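Local coordinates for protein 5-ketofructose reductase (Gluconobacter sp., PDB 7COK) that reduces 5-ketofructose, probably to fructose with a nicotinamide cofactor, as a member of a novel class in the shikimate dehydrogenase family, at residues Ile9-Phe14 against Glu261-Arg266; Ala138-Leu143 against Ala166-Lys171; Asp247-Leu252 against Val272-Leu277. All blocks are in the same frame, centred on the assembly; numbering follows the deposited sequence.

How the contacts relate
Contact 1 lies in the N-terminal, substrate-binding-type domain, contact 2 in the Rossmann domain, and contact 3 where the C-terminal helices leave that second domain. Along the chain, contact 2 falls wholly between the two segments of contact 1, and contact 3 follows it; the segments of contacts 1 and 3 alternate. Helix 248-264 joins those two, its first turns serving contact 3 and its last turn contact 1, whose centres are about 18 Å apart. Contact 2 is about 26 Å from contact 3 and 27 Å from contact 1, centre to centre. The chain thus returns from the nucleotide-binding-type domain to its first strand, tying both lobes together.

Contact 1: residues Ile9-Phe14 against Glu261-Arg266; sequences ILTGSF and EIWLGR
Ile9 and Thr11 of strand 9-15 pack against Leu264 and Trp263 at the end of helix 248-264, a buried apolar strand-to-helix contact in the N-terminal domain of the shikimate dehydrogenase fold. The strand lies within the mixed sheet of that domain, whereas the helix starts beside the last strand of the Rossmann sheet, so the contact brings chain from far along the sequence back onto the first strand. No hydrogen bond links the two segments.

Threonine suits its place because its two branches do different work. The methyl Thr11 CG2 approaches the six-membered ring of Trp263 obliquely, 3.6 Å from Trp263 CE3, while Thr11 CB lies 3.7 Å from Trp263 CZ3. With chi1 at 61°, OG1 is set between the backbone N and the carbonyl carbon; there it bonds to Arg39 O on the neighbouring strand 38-44 and to Tyr31 OH, which settles a buried hydroxyl beside a large ring. Trp263 reaches further along the strand, its CH2 coming 4.1 Å from Gly12 O. Trp263 NE1 makes a weak hydrogen bond to Val95 O of strand 94-98, and the ring also touches Tyr40.

Nearer the start of the strand, branched aliphatic chains fill the partly exposed margin. Ile9 and Leu264 run alongside one another, pointing opposite ways, with Ile9 CG2 3.6 Å and Ile9 CD1 3.9 Å from the same methyl, Leu264 CD2. The chain leaves helical backbone angles at Gly265, whose positive phi of 65° costs a residue without a side chain little. It then turns enough for Arg266 to reach back, its NH1 donating to Leu264 O at 2.9 Å.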
# COMPACT_ATOMS: atom_id res chain seq x y z
N ILE A 9 -6.02 6.82 -1.92
CA ILE A 9 -5.57 7.33 -0.62
C ILE A 9 -4.94 6.14 0.10
O ILE A 9 -5.51 5.03 0.09
CB ILE A 9 -6.75 7.91 0.20
CG1 ILE A 9 -7.40 9.13 -0.49
CG2 ILE A 9 -6.31 8.19 1.64
CD1 ILE A 9 -8.80 9.50 -0.01
N LEU A 10 -3.76 6.34 0.70
CA LEU A 10 -3.04 5.24 1.34
C LEU A 10 -3.02 5.41 2.84
O LEU A 10 -2.73 6.49 3.36
CB LEU A 10 -1.60 5.15 0.81
CG LEU A 10 -1.52 4.90 -0.71
CD1 LEU A 10 -0.07 4.98 -1.17
CD2 LEU A 10 -2.15 3.55 -1.08
N THR A 11 -3.37 4.32 3.51
CA THR A 11 -3.29 4.15 4.95
C THR A 11 -2.74 2.73 5.16
O THR A 11 -2.58 1.98 4.18
CB THR A 11 -4.69 4.27 5.62
OG1 THR A 11 -5.58 3.24 5.12
CG2 THR A 11 -5.32 5.63 5.39
N GLY A 12 -2.43 2.35 6.40
CA GLY A 12 -2.05 0.97 6.65
C GLY A 12 -1.59 0.76 8.06
O GLY A 12 -1.98 1.51 8.96
N SER A 13 -0.72 -0.24 8.23
CA SER A 13 -0.29 -0.67 9.56
C SER A 13 1.14 -1.19 9.57
O SER A 13 1.59 -1.78 8.59
CB SER A 13 -1.23 -1.78 10.05
OG SER A 13 -0.78 -2.42 11.23
N PHE A 14 1.84 -0.92 10.67
CA PHE A 14 3.17 -1.47 10.91
C PHE A 14 3.07 -2.32 12.17
O PHE A 14 2.62 -1.86 13.23
CB PHE A 14 4.19 -0.36 11.14
CG PHE A 14 4.27 0.65 10.03
CD1 PHE A 14 4.10 0.29 8.67
CD2 PHE A 14 4.58 1.99 10.33
CE1 PHE A 14 4.20 1.25 7.66
CE2 PHE A 14 4.67 2.95 9.31
CZ PHE A 14 4.49 2.59 7.99
N GLU A 261 -11.74 8.46 11.02
CA GLU A 261 -12.12 9.86 11.25
C GLU A 261 -10.90 10.76 11.41
O GLU A 261 -10.85 11.83 10.82
CB GLU A 261 -13.08 10.01 12.44
CG GLU A 261 -14.48 9.50 12.18
CD GLU A 261 -15.35 9.49 13.43
OE1 GLU A 261 -14.82 9.54 14.57
OE2 GLU A 261 -16.58 9.45 13.26
N ILE A 262 -9.92 10.29 12.18
CA ILE A 262 -8.66 11.04 12.38
C ILE A 262 -7.91 11.19 11.06
O ILE A 262 -7.41 12.26 10.75
CB ILE A 262 -7.78 10.38 13.48
CG1 ILE A 262 -8.43 10.58 14.86
CG2 ILE A 262 -6.35 10.95 13.49
CD1 ILE A 262 -7.85 9.72 15.98
N TRP A 263 -7.83 10.11 10.29
CA TRP A 263 -7.06 10.12 9.05
C TRP A 263 -7.67 10.90 7.90
O TRP A 263 -6.96 11.59 7.14
CB TRP A 263 -6.85 8.69 8.56
CG TRP A 263 -6.00 7.85 9.45
CD1 TRP A 263 -5.08 8.27 10.38
CD2 TRP A 263 -5.92 6.43 9.42
NE1 TRP A 263 -4.49 7.18 10.97
CE2 TRP A 263 -4.97 6.04 10.39
CE3 TRP A 263 -6.59 5.44 8.70
CZ2 TRP A 263 -4.66 4.69 10.64
CZ3 TRP A 263 -6.29 4.12 8.93
CH2 TRP A 263 -5.33 3.75 9.90
N LEU A 264 -8.99 10.76 7.74
CA LEU A 264 -9.64 11.15 6.48
C LEU A 264 -10.86 12.01 6.63
O LEU A 264 -11.45 12.42 5.62
CB LEU A 264 -10.01 9.91 5.67
CG LEU A 264 -8.84 9.26 4.96
CD1 LEU A 264 -9.27 7.89 4.46
CD2 LEU A 264 -8.34 10.15 3.83
N GLY A 265 -11.29 12.27 7.86
CA GLY A 265 -12.49 13.06 8.11
C GLY A 265 -13.79 12.44 7.63
O GLY A 265 -14.73 13.16 7.34
N ARG A 266 -13.82 11.11 7.51
CA ARG A 266 -15.02 10.34 7.15
C ARG A 266 -15.36 9.39 8.28
O ARG A 266 -14.44 8.83 8.91
CB ARG A 266 -14.82 9.52 5.87
CG ARG A 266 -15.23 10.19 4.59
CD ARG A 266 -13.98 10.61 3.87
NE ARG A 266 -14.29 11.47 2.74
CZ ARG A 266 -13.51 12.44 2.30
NH1 ARG A 266 -12.35 12.72 2.91
NH2 ARG A 266 -13.91 13.15 1.25

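Contact 2: residues Ala138-Leu143 against Ala166-Lys171; sequences AIAVEL and ALINDK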
# COMPACT_ATOMS: atom_id res chain seq x y z
N ALA A 138 -5.01 1.97 28.86
CA ALA A 138 -5.66 2.94 27.96
C ALA A 138 -7.11 3.23 28.33
O ALA A 138 -7.53 4.39 28.31
CB ALA A 138 -5.53 2.50 26.52
N ILE A 139 -7.85 2.18 28.67
CA ILE A 139 -9.25 2.31 29.08
C ILE A 139 -9.34 3.17 30.36
O ILE A 139 -10.16 4.07 30.43
CB ILE A 139 -9.93 0.93 29.26
CG1 ILE A 139 -10.19 0.34 27.88
CG2 ILE A 139 -11.27 1.05 29.99
CD1 ILE A 139 -10.49 -1.15 27.91
N ALA A 140 -8.48 2.92 31.34
CA ALA A 140 -8.46 3.71 32.57
C ALA A 140 -8.19 5.20 32.29
O ALA A 140 -8.90 6.07 32.78
CB ALA A 140 -7.47 3.14 33.57
N VAL A 141 -7.20 5.47 31.43
CA VAL A 141 -6.89 6.87 31.08
C VAL A 141 -8.07 7.52 30.39
O VAL A 141 -8.43 8.64 30.74
CB VAL A 141 -5.60 6.99 30.26
CG1 VAL A 141 -5.41 8.42 29.70
CG2 VAL A 141 -4.40 6.64 31.13
N GLU A 142 -8.65 6.86 29.38
CA GLU A 142 -9.75 7.48 28.63
C GLU A 142 -10.97 7.76 29.52
O GLU A 142 -11.61 8.81 29.42
CB GLU A 142 -10.15 6.65 27.41
CG GLU A 142 -9.07 6.50 26.33
CD GLU A 142 -8.63 7.79 25.63
OE1 GLU A 142 -9.21 8.87 25.83
OE2 GLU A 142 -7.67 7.72 24.85
N LEU A 143 -11.27 6.85 30.42
CA LEU A 143 -12.36 7.07 31.36
C LEU A 143 -12.09 8.24 32.30
O LEU A 143 -12.98 9.07 32.54
CB LEU A 143 -12.59 5.79 32.18
CG LEU A 143 -13.43 4.67 31.57
CD1 LEU A 143 -13.11 3.42 32.35
CD2 LEU A 143 -14.90 4.99 31.72
N ALA A 166 -1.88 4.64 40.21
CA ALA A 166 -0.97 5.76 40.47
C ALA A 166 -1.02 6.75 39.31
O ALA A 166 -1.08 7.95 39.52
CB ALA A 166 0.45 5.27 40.70
N LEU A 167 -1.04 6.23 38.08
CA LEU A 167 -1.18 7.07 36.89
C LEU A 167 -2.46 7.91 36.95
O LEU A 167 -2.43 9.10 36.67
CB LEU A 167 -1.16 6.22 35.62
CG LEU A 167 -1.35 6.91 34.26
CD1 LEU A 167 -0.19 7.82 33.91
CD2 LEU A 167 -1.53 5.82 33.20
N ILE A 168 -3.56 7.28 37.33
CA ILE A 168 -4.84 7.96 37.40
C ILE A 168 -4.82 9.07 38.45
O ILE A 168 -5.17 10.21 38.16
CB ILE A 168 -6.01 6.95 37.55
CG1 ILE A 168 -6.08 5.97 36.36
CG2 ILE A 168 -7.33 7.67 37.80
CD1 ILE A 168 -6.03 6.58 34.96
N ASN A 169 -4.36 8.74 39.66
CA ASN A 169 -4.29 9.73 40.74
C ASN A 169 -3.35 10.88 40.45
O ASN A 169 -3.67 12.03 40.76
CB ASN A 169 -3.88 9.05 42.05
CG ASN A 169 -4.93 8.10 42.57
OD1 ASN A 169 -6.12 8.42 42.57
ND2 ASN A 169 -4.50 6.93 43.02
N ASP A 170 -2.21 10.57 39.83
CA ASP A 170 -1.14 11.55 39.58
C ASP A 170 -1.40 12.47 38.41
O ASP A 170 -0.93 13.62 38.39
CB ASP A 170 0.19 10.86 39.36
CG ASP A 170 0.68 10.11 40.58
OD1 ASP A 170 0.13 10.35 41.68
OD2 ASP A 170 1.61 9.29 40.42
N LYS A 171 -2.12 11.96 37.41
CA LYS A 171 -2.26 12.68 36.15
C LYS A 171 -3.68 13.06 35.75
O LYS A 171 -3.88 13.67 34.70
CB LYS A 171 -1.57 11.91 35.00
CG LYS A 171 -0.06 11.73 35.14
CD LYS A 171 0.69 13.03 35.39
CE LYS A 171 0.55 14.03 34.24
NZ LYS A 171 0.94 15.38 34.73
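Leu167 makes the first approach, its CD2 methyl lying 3.6 Å from Val141 CG2. CG of this leucine is anti to the backbone N (chi1 178°), which carries the branched end towards the other helix, and the two side chains lie nearly perpendicular.

Ile168 follows and reaches deeper. Although its first bond does not aim at the partner, the longer branch through CG1 brings Ile168 CD1 over the backbone of helix 134-145, 3.6 Å from Ala140 O and 3.9 Å from Val141 N. The same methyl of Ile168 is 4.0 Å from Ala140 CB. The small side chain of Ala140 suits this approach, because the isoleucine can then lie on the peptide backbone itself. Both helices belong to the Rossmann-type domain, where they follow the parallel strands 126-130 and 150-155; they run side by side, with segment axes 10.1 Å apart and 26° between their directions. Ala140 also rests on Ile129 of the first of these strands, near the glycine-rich turn that probably belongs to the dinucleotide-binding motif.

Next in sequence, Asn169 ties the helix to the following strand 175-180 through a hydrogen bond from Gly176 N to its OD1. At the end of the segment, Lys171 N bonds to Leu167 O, and the lysine side chain lies on Arg87 and Leu88 of helix 84-89, which also sends Ile89 against Val141.

Contact 3: residues Asp247-Leu252 against Val272-Leu277; sequences DGLGML and VMAQTL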
# COMPACT_ATOMS: atom_id res chain seq x y z
N ASP A 247 -19.95 -5.45 23.82
CA ASP A 247 -19.00 -6.43 23.33
C ASP A 247 -17.74 -5.86 22.67
O ASP A 247 -17.70 -4.71 22.20
CB ASP A 247 -19.72 -7.41 22.40
CG ASP A 247 -20.00 -6.81 21.06
OD1 ASP A 247 -19.10 -6.85 20.19
OD2 ASP A 247 -21.13 -6.32 20.85
N GLY A 248 -16.70 -6.69 22.65
CA GLY A 248 -15.38 -6.25 22.22
C GLY A 248 -15.25 -6.09 20.73
O GLY A 248 -14.36 -5.39 20.26
N LEU A 249 -16.12 -6.76 19.98
CA LEU A 249 -16.10 -6.63 18.50
C LEU A 249 -16.60 -5.23 18.15
O LEU A 249 -15.95 -4.54 17.36
CB LEU A 249 -16.92 -7.77 17.86
CG LEU A 249 -16.94 -7.94 16.35
CD1 LEU A 249 -17.38 -9.36 16.02
CD2 LEU A 249 -17.88 -6.98 15.66
N GLY A 250 -17.69 -4.79 18.78
CA GLY A 250 -18.15 -3.41 18.60
C GLY A 250 -17.07 -2.39 18.93
O GLY A 250 -16.96 -1.33 18.32
N MET A 251 -16.26 -2.70 19.94
CA MET A 251 -15.21 -1.77 20.37
C MET A 251 -14.11 -1.67 19.31
O MET A 251 -13.61 -0.57 19.01
CB MET A 251 -14.61 -2.21 21.70
CG MET A 251 -15.56 -2.17 22.86
SD MET A 251 -14.67 -2.66 24.35
CE MET A 251 -16.03 -3.23 25.37
N LEU A 252 -13.72 -2.81 18.75
CA LEU A 252 -12.78 -2.82 17.64
C LEU A 252 -13.32 -2.03 16.44
O LEU A 252 -12.58 -1.26 15.83
CB LEU A 252 -12.49 -4.26 17.23
CG LEU A 252 -11.28 -5.01 17.76
CD1 LEU A 252 -11.19 -6.30 16.97
CD2 LEU A 252 -9.99 -4.21 17.65
N VAL A 272 -21.18 -2.68 8.42
CA VAL A 272 -20.43 -3.51 7.49
C VAL A 272 -19.05 -3.89 8.05
O VAL A 272 -18.57 -5.01 7.80
CB VAL A 272 -20.33 -2.90 6.08
CG1 VAL A 272 -19.88 -3.93 5.05
CG2 VAL A 272 -21.69 -2.43 5.64
N MET A 273 -18.48 -3.00 8.87
CA MET A 273 -17.22 -3.31 9.51
C MET A 273 -17.40 -4.48 10.49
O MET A 273 -16.62 -5.44 10.48
CB MET A 273 -16.68 -2.07 10.20
CG MET A 273 -16.26 -1.04 9.17
SD MET A 273 -15.86 0.54 9.92
CE MET A 273 -14.21 0.18 10.53
N ALA A 274 -18.47 -4.41 11.28
CA ALA A 274 -18.81 -5.44 12.25
C ALA A 274 -19.10 -6.77 11.59
O ALA A 274 -18.56 -7.80 12.00
CB ALA A 274 -19.99 -5.02 13.08
N GLN A 275 -19.92 -6.75 10.54
CA GLN A 275 -20.24 -7.98 9.83
C GLN A 275 -19.01 -8.63 9.22
O GLN A 275 -18.87 -9.85 9.26
CB GLN A 275 -21.36 -7.78 8.78
CG GLN A 275 -21.95 -9.10 8.23
CD GLN A 275 -22.40 -10.10 9.31
OE1 GLN A 275 -22.87 -9.72 10.38
NE2 GLN A 275 -22.25 -11.39 9.03
N THR A 276 -18.06 -7.80 8.74
CA THR A 276 -16.79 -8.30 8.22
C THR A 276 -15.99 -9.09 9.29
O THR A 276 -15.49 -10.19 9.02
CB THR A 276 -15.96 -7.13 7.66
OG1 THR A 276 -16.69 -6.53 6.59
CG2 THR A 276 -14.59 -7.58 7.14
N LEU A 277 -15.90 -8.53 10.50
CA LEU A 277 -15.26 -9.23 11.62
C LEU A 277 -16.05 -10.48 12.04
O LEU A 277 -15.44 -11.53 12.29
CB LEU A 277 -15.08 -8.28 12.80
CG LEU A 277 -14.07 -7.14 12.74
CD1 LEU A 277 -14.08 -6.46 14.11
CD2 LEU A 277 -12.67 -7.64 12.42
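Leu249 and Leu252 pack against Ala274 and Leu277, joining the first turns of helix 248-264 to helix 270-281 largely by apolar side-chain contacts, with no hydrogen bond across. The geometry begins with Asp247, the N-cap. Its OD1 accepts from Gly250 N at 2.9 Å in a nearly straight bond (167°), approached from above the carboxylate plane; the short acidic side chain is suited to this, since it can fold forward over the first turn, whose amides have no preceding helical carbonyl.

Leu249 is the main contributor from its own segment, matched by Leu277 across the contact. Its CG is anti to the backbone N (chi1 -174°), and the isopropyl end thereby spans two residues of the other helix. Leu249 CD2 settles beside Ala274, 3.9 Å from Ala274 CB and 3.8 Å from the carbonyl O of the same residue, where the small alanine lets the methyl approach the backbone. Leu249 CG itself meets Leu277 CD1 at 3.9 Å, as the two leucines pass in opposite senses. One turn on, Leu252 adds a shallower touch at the margin, its CD1 4.1 Å from Leu277 CD1, so that this one methyl of Leu277 lies against both leucines. Leucine suits all three places, being long enough to bridge the gap between the helices and branched at its end to meet more than one neighbour.

The segment axes come within 9.6 Å at 125°, closer to antiparallel than parallel. Val253 continues the interface towards Met273 and Leu277, while Pro230 and Phe281 also touch Leu249. Met273 and Leu277 further rest on Met26, so that helix 270-281 packs on both helix 248-264, which follows strand 245-246 of the Rossmann sheet, and helix 23-34 of the N-terminal domain.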